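Local coordinates for protein KP700603 (Klebsiella pneumoniae 700603, PDB 5KVK) that is of unknown function but belongs to the competence-damaged protein (CinA) superfamily, at residues His13-Thr16 and Thr17-Arg21. Sequence-based numbering, arbitrary orientation.
Sequences HELT and TRVAR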
loop_
_atom_site.group_PDB
_atom_site.type_symbol
_atom_site.label_atom_id
_atom_site.label_comp_id
_atom_site.label_asym_id
_atom_site.label_seq_id
_atom_site.Cartn_x
_atom_site.Cartn_y
_atom_site.Cartn_z
ATOM N N HIS A 13 -13.777 5.077 -8.355
ATOM C CA HIS A 13 -13.015 6.198 -8.894
ATOM C C HIS A 13 -13.829 7.498 -8.840
ATOM O O HIS A 13 -13.280 8.564 -8.561
ATOM C CB HIS A 13 -12.578 5.861 -10.326
ATOM C CG HIS A 13 -11.701 6.887 -10.982
ATOM N ND1 HIS A 13 -10.563 7.400 -10.398
ATOM C CD2 HIS A 13 -11.765 7.441 -12.216
ATOM C CE1 HIS A 13 -9.997 8.268 -11.218
ATOM N NE2 HIS A 13 -10.709 8.314 -12.326
ATOM N N GLU A 14 -15.133 7.437 -9.145
ATOM C CA GLU A 14 -15.952 8.657 -9.104
ATOM C C GLU A 14 -16.114 9.196 -7.673
ATOM O O GLU A 14 -15.872 10.389 -7.411
ATOM C CB GLU A 14 -17.303 8.382 -9.763
ATOM C CG GLU A 14 -18.219 9.595 -9.835
ATOM C CD GLU A 14 -19.571 9.227 -10.435
ATOM O OE1 GLU A 14 -19.809 8.022 -10.680
ATOM O OE2 GLU A 14 -20.363 10.155 -10.622
ATOM N N LEU A 15 -16.487 8.329 -6.727
ATOM C CA LEU A 15 -16.529 8.705 -5.303
ATOM C C LEU A 15 -15.214 9.317 -4.833
ATOM O O LEU A 15 -15.193 10.341 -4.114
ATOM C CB LEU A 15 -16.843 7.457 -4.473
ATOM C CG LEU A 15 -16.667 7.627 -2.968
ATOM C CD1 LEU A 15 -17.802 8.543 -2.600
ATOM C CD2 LEU A 15 -16.783 6.308 -2.234
ATOM N N THR A 16 -14.092 8.667 -5.175
ATOM C CA THR A 16 -12.815 9.172 -4.691
ATOM C C THR A 16 -12.515 10.536 -5.286
ATOM O O THR A 16 -11.898 11.377 -4.629
ATOM C CB THR A 16 -11.696 8.194 -5.033
ATOM O OG1 THR A 16 -12.032 6.928 -4.437
ATOM C CG2 THR A 16 -10.364 8.664 -4.463
ATOM N N THR A 17 -12.899 10.759 -6.549
ATOM C CA THR A 17 -12.735 12.094 -7.130
ATOM C C THR A 17 -13.440 13.143 -6.270
ATOM O O THR A 17 -12.889 14.227 -5.979
ATOM C CB THR A 17 -13.306 12.072 -8.549
ATOM O OG1 THR A 17 -12.515 11.169 -9.344
ATOM C CG2 THR A 17 -13.319 13.440 -9.162
ATOM N N ARG A 18 -14.664 12.831 -5.839
ATOM C CA ARG A 18 -15.448 13.830 -5.110
ATOM C C ARG A 18 -14.788 14.130 -3.780
ATOM O O ARG A 18 -14.567 15.281 -3.403
ATOM C CB ARG A 18 -16.864 13.329 -4.885
ATOM C CG ARG A 18 -17.635 14.275 -4.008
ATOM C CD ARG A 18 -19.097 13.935 -3.852
ATOM N NE ARG A 18 -19.369 12.566 -3.388
ATOM C CZ ARG A 18 -19.542 12.172 -2.127
ATOM N NH1 ARG A 18 -19.395 13.009 -1.102
ATOM N NH2 ARG A 18 -19.867 10.912 -1.889
ATOM N N VAL A 19 -14.392 13.087 -3.078
ATOM C CA VAL A 19 -13.812 13.290 -1.760
ATOM C C VAL A 19 -12.442 13.948 -1.850
ATOM O O VAL A 19 -12.097 14.803 -1.015
ATOM C CB VAL A 19 -13.778 11.937 -1.025
ATOM C CG1 VAL A 19 -13.049 12.095 0.285
ATOM C CG2 VAL A 19 -15.192 11.496 -0.752
ATOM N N ALA A 20 -11.643 13.605 -2.869
ATOM C CA ALA A 20 -10.351 14.275 -3.029
ATOM C C ALA A 20 -10.509 15.775 -3.265
ATOM O O ALA A 20 -9.740 16.582 -2.716
ATOM C CB ALA A 20 -9.570 13.635 -4.177
ATOM N N ARG A 21 -11.492 16.178 -4.081
ATOM C CA ARG A 21 -11.682 17.618 -4.311
ATOM C C ARG A 21 -12.005 18.303 -3.000
ATOM O O ARG A 21 -11.633 19.464 -2.777
ATOM C CB ARG A 21 -12.823 17.896 -5.319
ATOM C CG ARG A 21 -12.411 18.012 -6.813
ATOM C CD ARG A 21 -13.360 18.901 -7.635
ATOM N NE ARG A 21 -14.727 18.794 -7.159
ATOM C CZ ARG A 21 -15.543 17.768 -7.437
ATOM N NH1 ARG A 21 -15.137 16.744 -8.225
ATOM N NH2 ARG A 21 -16.783 17.762 -6.931
#
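In the first turns of helix 12-26, His13 and Thr17 meet through a doubly used carbonyl. His13 O accepts the routine i to i+4 bond from Thr17 N at 3.0 Å. It also accepts a hydrogen bond from Thr17 OG1, at 2.8 Å. The two donors reach the oxygen from opposite faces of the carbonyl plane, each tilted by about 30°. The hydroxyl is turned back toward the preceding turn because OG1 lies beside its own backbone N, anti to the carbonyl carbon (chi1 -64°). OG1 also sits over one face of the His13 ring, toward its rim, 4.3 Å from CE1. Gln48 NE2 donates a hydrogen bond to the same hydroxyl, which ties this side of the helix to a loop. Thr16 uses its own hydroxyl in a similar way, hydrogen-bonding to Thr12 O one turn earlier.

The i to i+4 hydrogen bonds of the alpha-helix continue with Arg18 N to Glu14 O, Val19 N to Leu15 O at 3.0 Å and Ala20 N to Thr16 O at 2.9 Å. The bond to Leu15 O lies in the carbonyl plane. On another side of the helix, Leu15 and Arg18 approach at a slant. Arg18 is extended through chi2 and then bends at chi3 (54°). The bend turns the guanidinium back over Leu15. NH2 comes within 3.2 Å of Leu15 CD1, tighter than normal packing, so this detail is doubtful. Leu15 CD1 also lies 4.4 Å from Val19 CG2, in a loose contact one turn along. Leu15 and Val19 both pack on helix 147-165, where Met159 touches each of them, while Thr16 rests against Ala44 and Leu45 of helix 40-46.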